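Local coordinates for nitronate monooxygenase family protein (Pseudomonas aeruginosa, PDB 4QIT), which oxidises alkyl nitronates, above all the toxin propionate 3-nitronate, using molecular oxygen and a bound flavin mononucleotide, at residues Ile114-Phe118 with Leu119-Thr123; Val242-Gly245 with Thr246-Val249; Arg340-Pro343 with Ala344-Leu348. The protein carries 1 engineered substitution. All blocks are in the same frame, centred on the assembly; numbering follows the deposited sequence.

Interaction 1 (Ile114-Phe118 with Leu119-Thr123)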
# COMPACT_ATOMS: atom_id res chain seq x y z
N ILE A 114 7.54 -11.90 -26.44
CA ILE A 114 8.94 -12.02 -26.02
C ILE A 114 9.15 -12.79 -24.73
O ILE A 114 10.23 -13.32 -24.48
CB ILE A 114 9.60 -10.65 -25.89
CG1 ILE A 114 8.81 -9.76 -24.93
CG2 ILE A 114 9.71 -9.99 -27.25
CD1 ILE A 114 9.60 -8.53 -24.47
N TYR A 115 8.12 -12.86 -23.89
CA TYR A 115 8.21 -13.60 -22.64
C TYR A 115 7.21 -14.74 -22.66
O TYR A 115 6.03 -14.55 -22.34
CB TYR A 115 7.90 -12.70 -21.44
CG TYR A 115 8.91 -11.61 -21.15
CD1 TYR A 115 10.20 -11.66 -21.68
CD2 TYR A 115 8.58 -10.53 -20.34
CE1 TYR A 115 11.12 -10.65 -21.40
CE2 TYR A 115 9.49 -9.53 -20.06
CZ TYR A 115 10.76 -9.59 -20.60
OH TYR A 115 11.67 -8.59 -20.32
N LEU A 116 7.66 -15.94 -23.03
CA LEU A 116 6.75 -17.08 -23.05
C LEU A 116 6.43 -17.49 -21.62
O LEU A 116 7.32 -17.65 -20.78
CB LEU A 116 7.34 -18.25 -23.82
CG LEU A 116 7.66 -18.01 -25.29
CD1 LEU A 116 8.24 -19.27 -25.92
CD2 LEU A 116 6.43 -17.55 -26.04
N SER A 117 5.14 -17.65 -21.35
CA SER A 117 4.69 -18.14 -20.06
C SER A 117 5.09 -19.60 -19.88
O SER A 117 5.25 -20.34 -20.85
CB SER A 117 3.18 -18.01 -19.97
OG SER A 117 2.71 -18.56 -18.75
N PHE A 118 5.24 -19.99 -18.62
CA PHE A 118 5.46 -21.38 -18.24
C PHE A 118 4.31 -22.22 -18.79
O PHE A 118 4.48 -23.40 -19.12
CB PHE A 118 5.52 -21.48 -16.71
CG PHE A 118 6.02 -22.81 -16.19
CD1 PHE A 118 7.34 -23.20 -16.39
CD2 PHE A 118 5.17 -23.65 -15.48
CE1 PHE A 118 7.80 -24.42 -15.90
CE2 PHE A 118 5.63 -24.87 -14.98
CZ PHE A 118 6.94 -25.25 -15.19
N LEU A 119 3.15 -21.60 -18.92
CA LEU A 119 1.95 -22.28 -19.41
C LEU A 119 1.96 -22.52 -20.92
O LEU A 119 1.12 -23.27 -21.42
CB LEU A 119 0.70 -21.49 -19.02
CG LEU A 119 0.57 -21.22 -17.52
CD1 LEU A 119 -0.69 -20.45 -17.23
CD2 LEU A 119 0.58 -22.53 -16.73
N GLU A 120 2.89 -21.90 -21.64
CA GLU A 120 2.92 -22.05 -23.10
C GLU A 120 4.23 -22.58 -23.68
O GLU A 120 4.30 -22.87 -24.87
CB GLU A 120 2.54 -20.74 -23.80
CG GLU A 120 3.61 -19.67 -23.72
CD GLU A 120 3.10 -18.32 -24.17
OE1 GLU A 120 3.29 -17.33 -23.43
OE2 GLU A 120 2.50 -18.22 -25.26
N ASP A 121 5.27 -22.70 -22.86
CA ASP A 121 6.54 -23.25 -23.33
C ASP A 121 6.79 -24.60 -22.67
O ASP A 121 7.27 -24.67 -21.54
CB ASP A 121 7.71 -22.30 -23.04
CG ASP A 121 9.02 -22.77 -23.66
OD1 ASP A 121 9.11 -23.93 -24.11
OD2 ASP A 121 9.99 -21.97 -23.69
N PRO A 122 6.47 -25.70 -23.38
CA PRO A 122 6.56 -27.04 -22.82
C PRO A 122 8.00 -27.53 -22.58
O PRO A 122 8.17 -28.60 -22.01
CB PRO A 122 5.87 -27.91 -23.88
CG PRO A 122 6.04 -27.15 -25.15
CD PRO A 122 5.95 -25.70 -24.76
N THR A 123 9.00 -26.77 -23.02
CA THR A 123 10.39 -27.19 -22.83
C THR A 123 10.97 -26.79 -21.47
O THR A 123 12.03 -27.27 -21.07
CB THR A 123 11.32 -26.68 -23.96
OG1 THR A 123 11.43 -25.25 -23.89
CG2 THR A 123 10.79 -27.09 -25.34

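Interaction 2 (Val242-Gly245 with Thr246-Val249). With FMN (flavin mononucleotide), chain C.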
# COMPACT_ATOMS: atom_id res chain seq x y z
N VAL A 242 11.64 -13.27 4.23
CA VAL A 242 11.42 -12.08 3.41
C VAL A 242 12.04 -12.25 2.03
O VAL A 242 12.99 -13.04 1.84
CB VAL A 242 11.99 -10.79 4.08
CG1 VAL A 242 11.34 -10.58 5.44
CG2 VAL A 242 13.52 -10.85 4.20
N GLN A 243 11.49 -11.53 1.07
CA GLN A 243 12.05 -11.47 -0.27
C GLN A 243 12.26 -10.00 -0.60
O GLN A 243 11.33 -9.19 -0.45
CB GLN A 243 11.11 -12.12 -1.29
CG GLN A 243 11.59 -11.99 -2.72
CD GLN A 243 10.94 -13.02 -3.63
OE1 GLN A 243 10.97 -14.22 -3.33
NE2 GLN A 243 10.34 -12.56 -4.72
N MET A 244 13.48 -9.66 -1.02
CA MET A 244 13.92 -8.28 -1.16
C MET A 244 14.55 -8.07 -2.53
O MET A 244 15.52 -8.75 -2.87
CB MET A 244 14.94 -7.95 -0.06
CG MET A 244 14.34 -7.98 1.34
SD MET A 244 15.56 -7.92 2.67
CE MET A 244 16.20 -6.27 2.44
N GLY A 245 13.99 -7.15 -3.31
CA GLY A 245 14.51 -6.86 -4.63
C GLY A 245 15.28 -5.55 -4.67
O GLY A 245 16.49 -5.52 -4.92
N THR A 246 14.57 -4.45 -4.41
CA THR A 246 15.16 -3.12 -4.51
C THR A 246 16.46 -2.99 -3.72
O THR A 246 17.43 -2.38 -4.18
CB THR A 246 14.15 -2.06 -4.05
OG1 THR A 246 12.98 -2.16 -4.87
CG2 THR A 246 14.72 -0.65 -4.19
N ALA A 247 16.50 -3.62 -2.54
CA ALA A 247 17.71 -3.56 -1.70
C ALA A 247 18.97 -4.10 -2.38
O ALA A 247 20.08 -3.69 -2.03
CB ALA A 247 17.47 -4.28 -0.39
N PHE A 248 18.80 -5.01 -3.35
CA PHE A 248 19.95 -5.64 -4.01
C PHE A 248 20.29 -5.04 -5.36
O PHE A 248 21.29 -5.42 -5.97
CB PHE A 248 19.76 -7.16 -4.13
CG PHE A 248 19.86 -7.89 -2.81
CD1 PHE A 248 21.10 -8.28 -2.32
CD2 PHE A 248 18.73 -8.13 -2.06
CE1 PHE A 248 21.21 -8.94 -1.11
CE2 PHE A 248 18.82 -8.79 -0.84
CZ PHE A 248 20.07 -9.19 -0.36
N VAL A 249 19.50 -4.08 -5.83
CA VAL A 249 19.71 -3.50 -7.15
C VAL A 249 21.07 -2.81 -7.30
O VAL A 249 21.76 -2.97 -8.32
CB VAL A 249 18.57 -2.53 -7.54
CG1 VAL A 249 18.91 -1.79 -8.82
CG2 VAL A 249 17.27 -3.32 -7.71
N1 FMN C . 9.44 -10.75 -9.53
C2 FMN C . 9.37 -11.87 -10.35
O2 FMN C . 8.63 -12.79 -10.04
N3 FMN C . 10.14 -11.97 -11.49
C4 FMN C . 10.97 -10.93 -11.83
O4 FMN C . 11.66 -10.97 -12.85
C4A FMN C . 11.03 -9.81 -11.02
N5 FMN C . 11.86 -8.78 -11.39
C5A FMN C . 11.98 -7.66 -10.61
C6 FMN C . 12.85 -6.66 -11.02
C7 FMN C . 13.01 -5.52 -10.26
C7M FMN C . 13.98 -4.49 -10.76
C8 FMN C . 12.27 -5.36 -9.08
C8M FMN C . 12.42 -4.12 -8.26
C9 FMN C . 11.39 -6.37 -8.68
C9A FMN C . 11.24 -7.54 -9.44
N10 FMN C . 10.38 -8.57 -9.06
C10 FMN C . 10.28 -9.70 -9.86
C1' FMN C . 9.55 -8.45 -7.81
C2' FMN C . 10.20 -9.07 -6.59
O2' FMN C . 10.09 -10.47 -6.66
C3' FMN C . 9.51 -8.62 -5.31
O3' FMN C . 8.11 -8.70 -5.40
C4' FMN C . 9.88 -7.17 -5.07
O4' FMN C . 11.21 -6.95 -5.48
C5' FMN C . 9.77 -6.88 -3.59
O5' FMN C . 9.72 -5.48 -3.51
P FMN C . 10.98 -4.63 -3.04
O1P FMN C . 11.90 -5.51 -2.22
O2P FMN C . 10.45 -3.46 -2.28
O3P FMN C . 11.66 -4.22 -4.30

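Interaction 3 (Arg340-Pro343 with Ala344-Leu348)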
# COMPACT_ATOMS: atom_id res chain seq x y z
N ARG A 340 20.89 0.98 -0.29
CA ARG A 340 22.31 1.05 0.03
C ARG A 340 23.08 0.39 -1.10
O ARG A 340 22.54 -0.46 -1.81
CB ARG A 340 22.61 0.33 1.34
CG ARG A 340 22.06 1.02 2.56
CD ARG A 340 22.29 0.21 3.83
NE ARG A 340 21.22 -0.75 4.10
CZ ARG A 340 21.11 -1.43 5.24
NH1 ARG A 340 21.99 -1.25 6.21
NH2 ARG A 340 20.10 -2.27 5.40
N GLU A 341 24.35 0.78 -1.25
CA GLU A 341 25.23 0.25 -2.29
C GLU A 341 26.35 -0.55 -1.64
O GLU A 341 27.33 0.04 -1.15
CB GLU A 341 25.83 1.38 -3.13
CG GLU A 341 26.77 0.91 -4.24
CD GLU A 341 27.24 2.04 -5.13
OE1 GLU A 341 27.29 3.19 -4.66
OE2 GLU A 341 27.56 1.78 -6.31
N LEU A 342 26.21 -1.87 -1.62
CA LEU A 342 27.19 -2.75 -0.98
C LEU A 342 27.37 -4.01 -1.80
O LEU A 342 26.46 -4.42 -2.50
CB LEU A 342 26.69 -3.15 0.41
CG LEU A 342 26.44 -2.07 1.46
CD1 LEU A 342 25.69 -2.67 2.65
CD2 LEU A 342 27.75 -1.48 1.93
N PRO A 343 28.55 -4.64 -1.72
CA PRO A 343 28.68 -6.01 -2.25
C PRO A 343 27.59 -6.87 -1.64
O PRO A 343 27.27 -6.72 -0.45
CB PRO A 343 30.06 -6.45 -1.73
CG PRO A 343 30.82 -5.17 -1.59
CD PRO A 343 29.81 -4.15 -1.12
N ALA A 344 27.00 -7.75 -2.44
CA ALA A 344 25.82 -8.49 -2.00
C ALA A 344 26.03 -9.33 -0.74
O ALA A 344 25.15 -9.39 0.11
CB ALA A 344 25.26 -9.33 -3.13
N ALA A 345 27.21 -9.95 -0.62
CA ALA A 345 27.52 -10.72 0.57
C ALA A 345 27.56 -9.82 1.80
O ALA A 345 27.02 -10.18 2.86
CB ALA A 345 28.84 -11.46 0.39
N GLU A 346 28.18 -8.64 1.67
CA GLU A 346 28.17 -7.66 2.77
C GLU A 346 26.75 -7.20 3.09
O GLU A 346 26.39 -7.05 4.26
CB GLU A 346 29.06 -6.45 2.47
CG GLU A 346 29.09 -5.43 3.63
CD GLU A 346 29.99 -4.22 3.39
OE1 GLU A 346 30.77 -4.20 2.41
OE2 GLU A 346 29.91 -3.26 4.19
N LEU A 347 25.93 -6.97 2.07
CA LEU A 347 24.56 -6.57 2.34
C LEU A 347 23.81 -7.67 3.10
O LEU A 347 23.13 -7.39 4.08
CB LEU A 347 23.83 -6.15 1.06
CG LEU A 347 22.35 -5.82 1.27
CD1 LEU A 347 22.16 -4.64 2.23
CD2 LEU A 347 21.66 -5.53 -0.06
N LEU A 348 23.93 -8.92 2.65
CA LEU A 348 23.30 -10.03 3.35
C LEU A 348 23.75 -10.08 4.83
O LEU A 348 22.92 -10.12 5.74
CB LEU A 348 23.58 -11.35 2.62
CG LEU A 348 22.65 -12.54 2.89
CD1 LEU A 348 22.90 -13.17 4.26
CD2 LEU A 348 21.17 -12.14 2.73

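Interaction 1 (Ile114-Phe118 with Leu119-Thr123)
S117 holds its OG anti to the backbone N (chi1 177°), within reach of the L119 amide, while E120 sets CG between its own N and carbonyl carbon (chi1 73°), and from there an extended chain carries its carboxylate to S117 N. Together they tie off a type I beta turn, S117 to E120, in the loop between helices 86-101 and 124-131 of this TIM-barrel protein. E120 N closes the turn on S117 O at 2.9 Å, coming in well above the carbonyl plane; a second, weak bond reaches the same oxygen from D121 N. S117 OG accepts from L119 N at 3.1 Å, an ST turn nested in the first turn, and also bonds to the backbone O of H79, so the hydroxyl ties the turn to a neighbouring loop. The return grip is the straightest: S117 N to E120 OE1 is 2.8 Å at 169°, on the carboxylate's anti lone pair. This is the backward bond that the Glu of a capping box makes, although no regular helix starts here. L116 lies across E120 at about a right angle, its CD2 3.9 Å from E120 CD. The F118 ring packs on F138 and on helix 124-131. That helix is led in by D121, whose OD1 takes both T123 N at 3.0 Å and T123 OG1 at 2.7 Å from the same face of the carboxylate.

Interaction 2 (Val242-Gly245 with Thr246-Val249)
M244 and F248 meet on one side of the chain: strand alternation puts Q243 and M244 on different sides, and after the bend at G245, T246 joins Q243 at the flavin mononucleotide and F248 joins M244. The F248 ring comes back edge-on to the strand: its CD2 lies 3.4 Å from M244 O, with that oxygen near the ring plane, and its CE2 is 4.0 Å from M244 CB. The M244 chain bends at its end (chi3 67°), carrying CE to 3.7 Å from A247 CB. Helix 344-355 closes over this apolar side through L347 and L351. Between the two halves G245 makes the bend, its O accepting from F248 N at 2.8 Å as the short, weakly bonded helix 246-249 begins.

On the flavin side, Q243 reaches out as an extended chain, and its NE2 donates to FMN O2' at 2.9 Å, somewhat off line. G245 N points almost straight at FMN O1P, 2.9 Å away. T246 keeps OG1 beside its backbone N (chi1 -59°), which lets hydroxyl and amide grip one oxygen: T246 OG1 donates to FMN O3P at 2.5 Å, and T246 N donates to it as well. G333 N in turn donates to OG1, fixing the hydroxyl's direction.

This is the phosphate-binding site familiar from flavin-dependent TIM barrels, at the C-terminal end of the eighth barrel strand, 241-244, with G224 N as a further donor to the FMN. G245 N, T246 N and T246 OG1 are uncharged donors sitting where the short helix 246-249 begins, and that helix end may help to stabilise the phosphate's negative charge.

Interaction 3 (Arg340-Pro343 with Ala344-Leu348)
L342 and P343 run extended, and at A344 the chain turns straight into helix 344-355, bringing the CA of L342 back to 5.7 Å from the CA of L347. P343 is the N-cap residue. Its O receives L347 N at 2.9 Å, nearly in line with the carbonyl, as the first full helical turn closes; the amide of A344 is taken by E253 OE1.

The side chains fold over that turn. L342 and L347 cross at roughly a right angle, with L342 CD1 4.1 Å from L347 CD1. The other branch, L342 CD2, rests 3.6 Å from E346 OE2. E346 is fully stretched, CG anti to the backbone N (chi1 -178°), which lays it alongside the P343 ring, its OE1 3.7 Å from P343 CD. L347 CD1 also sits over one face of the R340 guanidinium, 4.4 Å from R340 NE, while the charged end is held by a salt bridge from NH1 to E354 and a bond from NH2 to M226 O.

L342 at N', just before the N-cap, packed against L347 at N4, is a hydrophobic staple, here at the start of the helix that ends the TIM-barrel chain.

How the interactions relate
Interactions 2 and 3 pack together on one side of the chain's centre, interaction 1 on the other; only interaction 2 binds the flavin phosphate. The centres of interactions 2 and 3 are 11 Å apart, and L347 CD2 packs 3.6 Å from F248 CE1 and 3.1 Å from A247 O. Interaction 3 packs behind helix 246-249, on residues next to the phosphate-binding G245 and T246, its L347 side chain about 10 Å from the FMN. Interaction 1 lies 26 Å from interaction 2, centre to centre, and nears the active site from the other end: the side chain of Y115 is about 6 Å from the bound nitroethane and about 8 Å from the FMN.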